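Local atomic coordinates of protein p13 MTCP-1 (Homo sapiens, PDB entry 1A1X), a protein that binds the PH domains of the kinases AKT1 and AKT2 and enhances their phosphorylation and activation. Residues L14-E19 with S59-S64; I21-D24 with R28-V31; L41-Q46 with L68-Y73; R77-D80 with R84-Q87. All blocks are in the same frame, centred on the assembly; numbering follows the deposited sequence.

Contact 1. Residues L14-E19 with S59-S64; sequences LWVHQE and SHLLTS
Ser64 OG donates a short hydrogen bond of 2.6 Å to Glu19 OE1, which ties the end of a type I beta turn, Leu61 to Ser64, to the segment that leaves the first strand of the TCL1-family beta barrel. The hydroxyl does not lie in the plane of the carboxylate but meets OE1 from above it, 69° out. Ser64 OG is also hydrogen-bonded to the backbone N of Leu66, so the hydroxyl has two partners. The turn itself is closed by Ser64 N bonding to Leu61 O at 3.2 Å. On the other partner, the Glu19 chain bends at its second torsion (chi2 -83°), which swings the carboxylate round to the serine while the aliphatic part stays against Leu61. Glu19 CG lies 4.0 Å from Leu61 CD2, the two side chains running past each other in opposite directions. The other methyl of the same leucine, CD1, meets Val16 CG1 tip to tip, also at 4.0 Å. Leu68 touches both Val16 and Leu61 and so adds to this apolar patch. Between Val16 and Glu19 the chain turns a corner at His17, and His17 and Gln18 together face Ile21 as a classic beta bulge. The short helix 58-61 packs beside the barrel through Leu61, whose CD2 also comes within 4.0 Å of the backbone N of Glu19.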
loop_
_atom_site.group_PDB
_atom_site.type_symbol
_atom_site.label_atom_id
_atom_site.label_comp_id
_atom_site.label_asym_id
_atom_site.label_seq_id
_atom_site.Cartn_x
_atom_site.Cartn_y
_atom_site.Cartn_z
ATOM N N LEU A 14 13.550 3.116 -14.436
ATOM C CA LEU A 14 13.032 1.832 -14.877
ATOM C C LEU A 14 12.798 1.912 -16.380
ATOM O O LEU A 14 12.051 2.771 -16.856
ATOM C CB LEU A 14 11.726 1.519 -14.151
ATOM C CG LEU A 14 11.899 1.252 -12.653
ATOM C CD1 LEU A 14 10.598 1.459 -11.896
ATOM C CD2 LEU A 14 12.422 -0.150 -12.469
ATOM N N TRP A 15 13.498 1.063 -17.126
ATOM C CA TRP A 15 13.374 1.031 -18.574
ATOM C C TRP A 15 12.665 -0.257 -18.956
ATOM O O TRP A 15 13.072 -1.334 -18.540
ATOM C CB TRP A 15 14.752 1.053 -19.253
ATOM C CG TRP A 15 15.546 2.333 -19.151
ATOM C CD1 TRP A 15 16.650 2.548 -18.379
ATOM C CD2 TRP A 15 15.364 3.528 -19.922
ATOM N NE1 TRP A 15 17.175 3.793 -18.631
ATOM C CE2 TRP A 15 16.404 4.415 -19.574
ATOM C CE3 TRP A 15 14.424 3.932 -20.882
ATOM C CZ2 TRP A 15 16.534 5.685 -20.152
ATOM C CZ3 TRP A 15 14.554 5.203 -21.461
ATOM C CH2 TRP A 15 15.602 6.058 -21.093
ATOM N N VAL A 16 11.621 -0.139 -19.771
ATOM C CA VAL A 16 10.852 -1.287 -20.230
ATOM C C VAL A 16 11.703 -2.211 -21.112
ATOM O O VAL A 16 12.633 -1.762 -21.805
ATOM C CB VAL A 16 9.595 -0.814 -21.024
ATOM C CG1 VAL A 16 9.994 -0.222 -22.365
ATOM C CG2 VAL A 16 8.613 -1.938 -21.202
ATOM N N HIS A 17 11.445 -3.509 -21.012
ATOM C CA HIS A 17 12.148 -4.488 -21.838
ATOM C C HIS A 17 11.095 -5.153 -22.705
ATOM O O HIS A 17 11.184 -5.184 -23.938
ATOM C CB HIS A 17 12.846 -5.541 -20.989
ATOM C CG HIS A 17 13.693 -6.467 -21.794
ATOM N ND1 HIS A 17 14.929 -6.103 -22.276
ATOM C CD2 HIS A 17 13.449 -7.705 -22.275
ATOM C CE1 HIS A 17 15.410 -7.077 -23.025
ATOM N NE2 HIS A 17 14.530 -8.061 -23.042
ATOM N N GLN A 18 10.080 -5.658 -22.022
ATOM C CA GLN A 18 8.944 -6.308 -22.630
ATOM C C GLN A 18 7.764 -5.699 -21.886
ATOM O O GLN A 18 7.936 -5.170 -20.785
ATOM C CB GLN A 18 9.026 -7.802 -22.365
ATOM C CG GLN A 18 8.023 -8.621 -23.111
ATOM C CD GLN A 18 8.160 -10.091 -22.801
ATOM O OE1 GLN A 18 7.817 -10.537 -21.702
ATOM N NE2 GLN A 18 8.666 -10.858 -23.768
ATOM N N GLU A 19 6.577 -5.757 -22.477
ATOM C CA GLU A 19 5.386 -5.192 -21.848
ATOM C C GLU A 19 5.277 -5.664 -20.404
ATOM O O GLU A 19 5.245 -6.861 -20.148
ATOM C CB GLU A 19 4.128 -5.616 -22.621
ATOM C CG GLU A 19 3.196 -4.469 -23.030
ATOM C CD GLU A 19 2.242 -4.038 -21.928
ATOM O OE1 GLU A 19 2.627 -3.216 -21.068
ATOM O OE2 GLU A 19 1.092 -4.514 -21.936
ATOM N N SER A 59 6.679 -0.273 -31.486
ATOM C CA SER A 59 5.394 -0.302 -32.171
ATOM C C SER A 59 4.339 -1.045 -31.351
ATOM O O SER A 59 3.173 -0.660 -31.347
ATOM C CB SER A 59 5.541 -0.928 -33.564
ATOM O OG SER A 59 6.154 -2.206 -33.514
ATOM N N HIS A 60 4.758 -2.098 -30.654
ATOM C CA HIS A 60 3.859 -2.881 -29.804
ATOM C C HIS A 60 3.596 -2.170 -28.484
ATOM O O HIS A 60 2.526 -2.312 -27.893
ATOM C CB HIS A 60 4.467 -4.244 -29.483
ATOM C CG HIS A 60 4.236 -5.278 -30.539
ATOM N ND1 HIS A 60 5.268 -5.907 -31.201
ATOM C CD2 HIS A 60 3.091 -5.820 -31.019
ATOM C CE1 HIS A 60 4.769 -6.798 -32.041
ATOM N NE2 HIS A 60 3.452 -6.764 -31.950
ATOM N N LEU A 61 4.578 -1.403 -28.029
ATOM C CA LEU A 61 4.472 -0.696 -26.763
ATOM C C LEU A 61 3.686 0.621 -26.794
ATOM O O LEU A 61 3.299 1.134 -25.745
ATOM C CB LEU A 61 5.873 -0.473 -26.198
ATOM C CG LEU A 61 6.726 -1.739 -26.092
ATOM C CD1 LEU A 61 8.174 -1.383 -25.769
ATOM C CD2 LEU A 61 6.148 -2.672 -25.039
ATOM N N LEU A 62 3.435 1.154 -27.989
ATOM C CA LEU A 62 2.707 2.419 -28.135
ATOM C C LEU A 62 1.307 2.402 -27.522
ATOM O O LEU A 62 0.816 3.422 -27.043
ATOM C CB LEU A 62 2.579 2.812 -29.616
ATOM C CG LEU A 62 3.787 3.164 -30.494
ATOM C CD1 LEU A 62 3.284 3.383 -31.907
ATOM C CD2 LEU A 62 4.512 4.407 -29.997
ATOM N N THR A 63 0.674 1.240 -27.540
ATOM C CA THR A 63 -0.681 1.098 -27.025
ATOM C C THR A 63 -0.810 0.764 -25.538
ATOM O O THR A 63 -1.904 0.859 -24.975
ATOM C CB THR A 63 -1.440 0.033 -27.825
ATOM O OG1 THR A 63 -0.750 -1.226 -27.730
ATOM C CG2 THR A 63 -1.547 0.456 -29.290
ATOM N N SER A 64 0.302 0.383 -24.914
ATOM C CA SER A 64 0.324 0.014 -23.501
ATOM C C SER A 64 -0.116 1.120 -22.547
ATOM O O SER A 64 0.054 2.301 -22.839
ATOM C CB SER A 64 1.730 -0.454 -23.116
ATOM O OG SER A 64 1.788 -0.815 -21.748
#

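Contact 2. Residues I21-D24 with R28-V31; sequences IYRD and RTWV
Asp24 OD2 accepts three hydrogen bonds from two side chains of the facing strand and its approach. Arg28 grips it side-on, NH2 at 2.9 Å and NE at 3.0 Å, in a salt bridge whose carboxylate and guanidinium planes are 34° apart; OD2 offers NE its syn lone pair, while NH2 comes from the syn side but out of the carboxylate plane. The third donor, Trp30 NE1, lies 2.9 Å from OD2 and points almost straight at it (170°), with the oxygen in the plane of the indole and the nitrogen above that of the carboxylate. The remaining oxygen, Asp24 OD1, takes Arg28 N at 3.1 Å and, within the turn, Tyr26 N. Asp24 CG sits between its own backbone N and carbonyl carbon (chi1 60°), which directs the carboxylate across to the other strand. These bonds brace the turn end of an antiparallel beta hairpin of the barrel. Its Tyr22-Trp30 pair is hydrogen-bonded both ways, Tyr22 N to Trp30 O and Trp30 N to Tyr22 O, both 2.9 Å, and Asp24 N adds a bond to Arg28 O at 3.1 Å. Were Asp24 replaced by an alanine, the buried Trp30 NE1 and the Arg28 guanidinium would probably lose their common acceptor. Tyr22 OH bonds to Pro67 O, and Thr29 OG1 is hydrogen-bonded to Ile48 O and Val50 N, while Thr29 CG2 packs 3.8 Å from Arg23 CG.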
loop_
_atom_site.group_PDB
_atom_site.type_symbol
_atom_site.label_atom_id
_atom_site.label_comp_id
_atom_site.label_asym_id
_atom_site.label_seq_id
_atom_site.Cartn_x
_atom_site.Cartn_y
_atom_site.Cartn_z
ATOM N N ILE A 21 7.556 -5.636 -18.052
ATOM C CA ILE A 21 8.819 -6.003 -17.417
ATOM C C ILE A 21 9.838 -4.902 -17.656
ATOM O O ILE A 21 10.148 -4.552 -18.798
ATOM C CB ILE A 21 9.353 -7.366 -17.913
ATOM C CG1 ILE A 21 8.310 -8.455 -17.665
ATOM C CG2 ILE A 21 10.646 -7.745 -17.155
ATOM C CD1 ILE A 21 8.716 -9.831 -18.163
ATOM N N TYR A 22 10.315 -4.333 -16.555
ATOM C CA TYR A 22 11.266 -3.244 -16.574
ATOM C C TYR A 22 12.597 -3.655 -15.973
ATOM O O TYR A 22 12.710 -4.693 -15.328
ATOM C CB TYR A 22 10.699 -2.071 -15.763
ATOM C CG TYR A 22 9.465 -1.440 -16.377
ATOM C CD1 TYR A 22 8.220 -2.073 -16.307
ATOM C CD2 TYR A 22 9.549 -0.232 -17.060
ATOM C CE1 TYR A 22 7.096 -1.511 -16.913
ATOM C CE2 TYR A 22 8.438 0.337 -17.666
ATOM C CZ TYR A 22 7.218 -0.305 -17.591
ATOM O OH TYR A 22 6.126 0.256 -18.202
ATOM N N ARG A 23 13.603 -2.816 -16.179
ATOM C CA ARG A 23 14.936 -3.032 -15.620
ATOM C C ARG A 23 15.439 -1.711 -15.037
ATOM O O ARG A 23 15.247 -0.656 -15.643
ATOM C CB ARG A 23 15.904 -3.543 -16.685
ATOM C CG ARG A 23 15.716 -5.002 -17.030
ATOM C CD ARG A 23 16.931 -5.541 -17.748
ATOM N NE ARG A 23 17.151 -4.850 -19.011
ATOM C CZ ARG A 23 17.785 -5.381 -20.051
ATOM N NH1 ARG A 23 18.268 -6.619 -19.979
ATOM N NH2 ARG A 23 17.923 -4.678 -21.169
ATOM N N ASP A 24 16.045 -1.759 -13.854
ATOM C CA ASP A 24 16.550 -0.544 -13.218
ATOM C C ASP A 24 18.027 -0.332 -13.523
ATOM O O ASP A 24 18.608 -1.054 -14.330
ATOM C CB ASP A 24 16.285 -0.551 -11.698
ATOM C CG ASP A 24 16.940 -1.724 -10.973
ATOM O OD1 ASP A 24 17.924 -2.285 -11.473
ATOM O OD2 ASP A 24 16.475 -2.086 -9.880
ATOM N N ARG A 28 18.405 -5.140 -12.631
ATOM C CA ARG A 28 17.444 -5.999 -11.960
ATOM C C ARG A 28 16.082 -5.821 -12.624
ATOM O O ARG A 28 15.725 -4.725 -13.059
ATOM C CB ARG A 28 17.344 -5.632 -10.484
ATOM C CG ARG A 28 18.610 -5.891 -9.708
ATOM C CD ARG A 28 18.423 -5.503 -8.278
ATOM N NE ARG A 28 17.941 -4.133 -8.182
ATOM C CZ ARG A 28 17.603 -3.537 -7.047
ATOM N NH1 ARG A 28 17.693 -4.196 -5.895
ATOM N NH2 ARG A 28 17.169 -2.282 -7.062
ATOM N N THR A 29 15.329 -6.908 -12.722
ATOM C CA THR A 29 14.015 -6.840 -13.341
ATOM C C THR A 29 12.894 -6.545 -12.344
ATOM O O THR A 29 12.949 -6.942 -11.176
ATOM C CB THR A 29 13.692 -8.121 -14.131
ATOM O OG1 THR A 29 13.856 -9.258 -13.285
ATOM C CG2 THR A 29 14.606 -8.253 -15.329
ATOM N N TRP A 30 11.905 -5.794 -12.814
ATOM C CA TRP A 30 10.739 -5.418 -12.031
ATOM C C TRP A 30 9.530 -5.767 -12.874
ATOM O O TRP A 30 9.539 -5.536 -14.080
ATOM C CB TRP A 30 10.740 -3.921 -11.779
ATOM C CG TRP A 30 11.763 -3.463 -10.811
ATOM C CD1 TRP A 30 13.105 -3.334 -11.033
ATOM C CD2 TRP A 30 11.534 -3.033 -9.464
ATOM N NE1 TRP A 30 13.724 -2.846 -9.910
ATOM C CE2 TRP A 30 12.784 -2.651 -8.930
ATOM C CE3 TRP A 30 10.393 -2.930 -8.657
ATOM C CZ2 TRP A 30 12.927 -2.169 -7.623
ATOM C CZ3 TRP A 30 10.536 -2.447 -7.355
ATOM C CH2 TRP A 30 11.794 -2.074 -6.855
ATOM N N VAL A 31 8.521 -6.382 -12.265
ATOM C CA VAL A 31 7.301 -6.748 -12.982
ATOM C C VAL A 31 6.220 -5.737 -12.604
ATOM O O VAL A 31 5.953 -5.514 -11.414
ATOM C CB VAL A 31 6.826 -8.181 -12.613
ATOM C CG1 VAL A 31 5.493 -8.487 -13.278
ATOM C CG2 VAL A 31 7.869 -9.216 -13.040
#

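Contact 3. Residues L41-Q46 with L68-Y73; sequences LRARVQ and LMWQLY
Trp70 reaches across the interior to Ala43 and Val45, while the strand that carries it, 69-73, runs far from strand 41-46; even the closest pair of CA atoms, those of Val45 and Trp70, is 11.6 Å apart. Along the second segment, Leu68 comes first and packs against Val16 of the first strand, and its neighbour Met69, lying against Trp15, uses its backbone N to bond to Asn81 OD1. Next is Trp70, which alone bridges the gap. With its CG beside the backbone N (chi1 -89°), its indole extends inward, and the far end of the six-membered ring makes the contact. CH2 comes within 4.2 Å of Ala43 CB, and the adjacent CZ3 lies 4.5 Å from Val45 CG2. Both methyls approach the ring obliquely, and the contact between the segments is purely apolar. Ala43 and Val45 are two residues apart on one strand, and both direct their side chains at the tryptophan. The buried ring has further aromatic company: it meets Trp86 edge-to-face and Tyr22 with planes at about 35°, and Leu14 and Leu102 also touch it. Past Trp70, the side chain of Leu72 touches Pro10 of the N-terminal region. Such wall-to-wall packing of a large aromatic side chain on small and branched aliphatic ones belongs to the interior of a closed beta barrel, here the eight-stranded antiparallel barrel of the TCL1 family.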
loop_
_atom_site.group_PDB
_atom_site.type_symbol
_atom_site.label_atom_id
_atom_site.label_comp_id
_atom_site.label_asym_id
_atom_site.label_seq_id
_atom_site.Cartn_x
_atom_site.Cartn_y
_atom_site.Cartn_z
ATOM N N LEU A 41 -5.510 5.477 -12.449
ATOM C CA LEU A 41 -4.752 4.270 -12.669
ATOM C C LEU A 41 -3.553 4.158 -11.742
ATOM O O LEU A 41 -2.875 5.144 -11.449
ATOM C CB LEU A 41 -4.306 4.236 -14.128
ATOM C CG LEU A 41 -3.594 2.987 -14.620
ATOM C CD1 LEU A 41 -4.160 2.589 -15.971
ATOM C CD2 LEU A 41 -2.105 3.234 -14.685
ATOM N N ARG A 42 -3.333 2.944 -11.253
ATOM C CA ARG A 42 -2.209 2.633 -10.379
ATOM C C ARG A 42 -1.412 1.493 -11.007
ATOM O O ARG A 42 -1.950 0.690 -11.767
ATOM C CB ARG A 42 -2.682 2.179 -8.988
ATOM C CG ARG A 42 -3.210 3.291 -8.076
ATOM C CD ARG A 42 -3.091 2.889 -6.595
ATOM N NE ARG A 42 -3.836 3.784 -5.707
ATOM C CZ ARG A 42 -5.052 3.537 -5.224
ATOM N NH1 ARG A 42 -5.684 2.413 -5.528
ATOM N NH2 ARG A 42 -5.650 4.427 -4.446
ATOM N N ALA A 43 -0.117 1.461 -10.725
ATOM C CA ALA A 43 0.745 0.396 -11.214
ATOM C C ALA A 43 1.444 -0.156 -9.983
ATOM O O ALA A 43 1.946 0.600 -9.169
ATOM C CB ALA A 43 1.766 0.935 -12.201
ATOM N N ARG A 44 1.387 -1.467 -9.802
ATOM C CA ARG A 44 2.046 -2.106 -8.675
ATOM C C ARG A 44 3.269 -2.761 -9.301
ATOM O O ARG A 44 3.150 -3.565 -10.218
ATOM C CB ARG A 44 1.120 -3.134 -8.027
ATOM C CG ARG A 44 1.643 -3.698 -6.717
ATOM C CD ARG A 44 0.489 -4.129 -5.828
ATOM N NE ARG A 44 -0.365 -5.101 -6.491
ATOM C CZ ARG A 44 -0.139 -6.411 -6.517
ATOM N NH1 ARG A 44 0.924 -6.924 -5.912
ATOM N NH2 ARG A 44 -0.992 -7.208 -7.140
ATOM N N VAL A 45 4.447 -2.346 -8.858
ATOM C CA VAL A 45 5.690 -2.845 -9.432
ATOM C C VAL A 45 6.518 -3.565 -8.380
ATOM O O VAL A 45 6.844 -2.995 -7.335
ATOM C CB VAL A 45 6.525 -1.671 -10.046
ATOM C CG1 VAL A 45 7.510 -2.199 -11.054
ATOM C CG2 VAL A 45 5.606 -0.617 -10.689
ATOM N N GLN A 46 6.850 -4.821 -8.668
ATOM C CA GLN A 46 7.630 -5.646 -7.758
ATOM C C GLN A 46 8.945 -6.126 -8.363
ATOM O O GLN A 46 9.000 -6.544 -9.526
ATOM C CB GLN A 46 6.807 -6.856 -7.301
ATOM C CG GLN A 46 5.605 -6.499 -6.451
ATOM C CD GLN A 46 4.886 -7.724 -5.940
ATOM O OE1 GLN A 46 5.186 -8.836 -6.351
ATOM N NE2 GLN A 46 3.928 -7.525 -5.036
ATOM N N LEU A 68 7.255 3.705 -21.351
ATOM C CA LEU A 68 8.509 3.128 -21.823
ATOM C C LEU A 68 9.565 3.287 -20.734
ATOM O O LEU A 68 10.485 2.477 -20.628
ATOM C CB LEU A 68 9.002 3.847 -23.084
ATOM C CG LEU A 68 8.183 3.796 -24.371
ATOM C CD1 LEU A 68 8.900 4.609 -25.434
ATOM C CD2 LEU A 68 8.004 2.369 -24.839
ATOM N N MET A 69 9.428 4.331 -19.924
ATOM C CA MET A 69 10.390 4.576 -18.863
ATOM C C MET A 69 9.868 5.468 -17.751
ATOM O O MET A 69 9.003 6.317 -17.966
ATOM C CB MET A 69 11.644 5.225 -19.436
ATOM C CG MET A 69 11.382 6.592 -20.037
ATOM S SD MET A 69 12.591 7.814 -19.523
ATOM C CE MET A 69 11.776 8.509 -18.117
ATOM N N TRP A 70 10.441 5.277 -16.566
ATOM C CA TRP A 70 10.121 6.059 -15.380
ATOM C C TRP A 70 11.463 6.558 -14.876
ATOM O O TRP A 70 12.423 5.795 -14.840
ATOM C CB TRP A 70 9.489 5.183 -14.295
ATOM C CG TRP A 70 8.006 5.050 -14.361
ATOM C CD1 TRP A 70 7.090 6.051 -14.259
ATOM C CD2 TRP A 70 7.263 3.827 -14.407
ATOM N NE1 TRP A 70 5.820 5.525 -14.223
ATOM C CE2 TRP A 70 5.897 4.162 -14.309
ATOM C CE3 TRP A 70 7.622 2.474 -14.513
ATOM C CZ2 TRP A 70 4.883 3.194 -14.312
ATOM C CZ3 TRP A 70 6.616 1.510 -14.518
ATOM C CH2 TRP A 70 5.257 1.879 -14.416
ATOM N N GLN A 71 11.525 7.825 -14.488
ATOM C CA GLN A 71 12.746 8.429 -13.976
ATOM C C GLN A 71 12.401 9.066 -12.636
ATOM O O GLN A 71 11.447 9.836 -12.547
ATOM C CB GLN A 71 13.222 9.495 -14.960
ATOM C CG GLN A 71 14.520 10.184 -14.601
ATOM C CD GLN A 71 14.922 11.212 -15.653
ATOM O OE1 GLN A 71 14.579 12.393 -15.553
ATOM N NE2 GLN A 71 15.632 10.760 -16.681
ATOM N N LEU A 72 13.155 8.730 -11.589
ATOM C CA LEU A 72 12.901 9.291 -10.264
ATOM C C LEU A 72 12.906 10.824 -10.312
ATOM O O LEU A 72 13.833 11.455 -10.829
ATOM C CB LEU A 72 13.907 8.746 -9.249
ATOM C CG LEU A 72 13.623 8.916 -7.754
ATOM C CD1 LEU A 72 12.214 8.440 -7.397
ATOM C CD2 LEU A 72 14.674 8.136 -6.959
ATOM N N TYR A 73 11.836 11.403 -9.780
ATOM C CA TYR A 73 11.618 12.843 -9.771
ATOM C C TYR A 73 11.455 13.311 -8.313
ATOM O O TYR A 73 11.030 12.531 -7.464
ATOM C CB TYR A 73 10.342 13.105 -10.576
ATOM C CG TYR A 73 10.164 14.515 -11.049
ATOM C CD1 TYR A 73 10.965 15.038 -12.060
ATOM C CD2 TYR A 73 9.211 15.341 -10.465
ATOM C CE1 TYR A 73 10.824 16.356 -12.471
ATOM C CE2 TYR A 73 9.060 16.653 -10.866
ATOM C CZ TYR A 73 9.868 17.158 -11.867
ATOM O OH TYR A 73 9.718 18.474 -12.239
#

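Contact 4. Residues R77-D80 with R84-Q87; sequences RYMD and RLWQ
Leu85 lays its CD2 methyl over the centre of one face of the Arg77 guanidinium, 3.6 Å from CZ, while its other methyl, CD1, touches Met79 CE at 3.6 Å. The leucine is thus wedged between two side chains of the neighbouring strand, on the same face of the sheet. The Arg77 chain is extended from CG to NE, which brings the flat group under the methyl, and its NE bonds to Pro74 O. The strands form an antiparallel beta hairpin of the barrel, with Tyr78 and Trp86 as its hydrogen-bonded pair: Tyr78 N to Trp86 O and Trp86 N to Tyr78 O, both 2.8 Å. On the inward face Trp86 NE1 bonds to Asp80 OD2 at 2.9 Å, nearly straight at 176°, the oxygen in the indole plane but the donor above the carboxylate. Asp80 OD1 takes Arg84 N at 2.9 Å and also Asn82 N of the turn, while Asp80 N bonds to Arg84 O. A leucine in place of Asp80 is likely to strip the buried Trp86 NE1 of its acceptor and set the turn's two backbone N-H groups loose. Arg84 touches the carboxylate with its aliphatic part, CB lying 3.4 Å from Asp80 OD2; its guanidinium makes no salt bridge, NH1 standing 4.6 Å from Asp80 OD2.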
loop_
_atom_site.group_PDB
_atom_site.type_symbol
_atom_site.label_atom_id
_atom_site.label_comp_id
_atom_site.label_asym_id
_atom_site.label_seq_id
_atom_site.Cartn_x
_atom_site.Cartn_y
_atom_site.Cartn_z
ATOM N N ARG A 77 8.190 10.708 -6.546
ATOM C CA ARG A 77 7.350 10.420 -7.687
ATOM C C ARG A 77 8.238 10.194 -8.893
ATOM O O ARG A 77 9.442 10.441 -8.837
ATOM C CB ARG A 77 6.328 11.538 -7.922
ATOM C CG ARG A 77 6.894 12.910 -7.945
ATOM C CD ARG A 77 5.842 13.916 -7.517
ATOM N NE ARG A 77 6.333 15.271 -7.736
ATOM C CZ ARG A 77 5.560 16.343 -7.848
ATOM N NH1 ARG A 77 4.237 16.232 -7.750
ATOM N NH2 ARG A 77 6.109 17.516 -8.133
ATOM N N TYR A 78 7.659 9.623 -9.943
ATOM C CA TYR A 78 8.393 9.336 -11.166
ATOM C C TYR A 78 7.820 10.096 -12.339
ATOM O O TYR A 78 6.609 10.304 -12.423
ATOM C CB TYR A 78 8.314 7.849 -11.501
ATOM C CG TYR A 78 9.191 6.956 -10.664
ATOM C CD1 TYR A 78 10.497 6.667 -11.055
ATOM C CD2 TYR A 78 8.709 6.379 -9.493
ATOM C CE1 TYR A 78 11.303 5.824 -10.301
ATOM C CE2 TYR A 78 9.503 5.538 -8.734
ATOM C CZ TYR A 78 10.798 5.263 -9.139
ATOM O OH TYR A 78 11.590 4.441 -8.371
ATOM N N MET A 79 8.698 10.539 -13.229
ATOM C CA MET A 79 8.255 11.209 -14.436
ATOM C C MET A 79 8.509 10.202 -15.553
ATOM O O MET A 79 9.601 9.645 -15.639
ATOM C CB MET A 79 9.042 12.495 -14.706
ATOM C CG MET A 79 8.571 13.190 -15.987
ATOM S SD MET A 79 9.390 14.728 -16.378
ATOM C CE MET A 79 8.341 15.880 -15.550
ATOM N N ASP A 80 7.490 9.922 -16.361
ATOM C CA ASP A 80 7.636 8.979 -17.458
ATOM C C ASP A 80 8.108 9.658 -18.744
ATOM O O ASP A 80 8.415 10.857 -18.748
ATOM C CB ASP A 80 6.345 8.175 -17.688
ATOM C CG ASP A 80 5.140 9.037 -18.100
ATOM O OD1 ASP A 80 5.308 10.141 -18.657
ATOM O OD2 ASP A 80 3.994 8.576 -17.884
ATOM N N ARG A 84 4.481 12.738 -17.777
ATOM C CA ARG A 84 3.463 12.576 -16.749
ATOM C C ARG A 84 4.119 12.161 -15.443
ATOM O O ARG A 84 5.177 11.537 -15.452
ATOM C CB ARG A 84 2.448 11.532 -17.175
ATOM C CG ARG A 84 1.766 11.875 -18.462
ATOM C CD ARG A 84 0.911 10.727 -18.928
ATOM N NE ARG A 84 0.312 10.993 -20.234
ATOM C CZ ARG A 84 0.148 10.071 -21.177
ATOM N NH1 ARG A 84 0.541 8.820 -20.956
ATOM N NH2 ARG A 84 -0.409 10.398 -22.338
ATOM N N LEU A 85 3.492 12.527 -14.328
ATOM C CA LEU A 85 3.996 12.215 -12.995
ATOM C C LEU A 85 3.224 11.089 -12.340
ATOM O O LEU A 85 2.004 10.999 -12.464
ATOM C CB LEU A 85 3.952 13.450 -12.096
ATOM C CG LEU A 85 5.204 14.324 -11.996
ATOM C CD1 LEU A 85 5.800 14.565 -13.360
ATOM C CD2 LEU A 85 4.851 15.637 -11.327
ATOM N N TRP A 86 3.961 10.216 -11.664
ATOM C CA TRP A 86 3.393 9.074 -10.964
ATOM C C TRP A 86 3.808 9.190 -9.508
ATOM O O TRP A 86 4.993 9.212 -9.202
ATOM C CB TRP A 86 3.929 7.762 -11.537
ATOM C CG TRP A 86 3.536 7.510 -12.955
ATOM C CD1 TRP A 86 3.966 8.197 -14.058
ATOM C CD2 TRP A 86 2.658 6.485 -13.438
ATOM N NE1 TRP A 86 3.412 7.662 -15.192
ATOM C CE2 TRP A 86 2.606 6.610 -14.845
ATOM C CE3 TRP A 86 1.914 5.469 -12.820
ATOM C CZ2 TRP A 86 1.836 5.758 -15.651
ATOM C CZ3 TRP A 86 1.152 4.618 -13.618
ATOM C CH2 TRP A 86 1.119 4.770 -15.018
ATOM N N GLN A 87 2.830 9.291 -8.619
ATOM C CA GLN A 87 3.093 9.422 -7.193
ATOM C C GLN A 87 3.456 8.082 -6.569
ATOM O O GLN A 87 2.790 7.086 -6.825
ATOM C CB GLN A 87 1.838 9.965 -6.492
ATOM C CG GLN A 87 1.997 10.195 -4.995
ATOM C CD GLN A 87 2.973 11.317 -4.681
ATOM O OE1 GLN A 87 2.786 12.455 -5.121
ATOM N NE2 GLN A 87 4.018 11.006 -3.917
#

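Contacts 2 and 4 are matching hairpins on opposite sides of the chain's centre, about 17 Å apart between centres and about 7 Å at their nearest atoms; in both, an aspartate binds a tryptophan NE1 on the facing strand. Contact 3, about 2 Å from the chain's centre, links them: Trp70 CZ3 packs 3.6 Å from Tyr22 CZ of contact 2, and Trp70 NE1 lies 3.3 Å from Trp86 CD1 of contact 4. Backbone pairing joins them too, with Val31 N bonded to Gln46 O and Gln71 N to Met79 O. Contact 1 lies toward the outside, its strand between those of contacts 2 and 3, and does not touch contact 4.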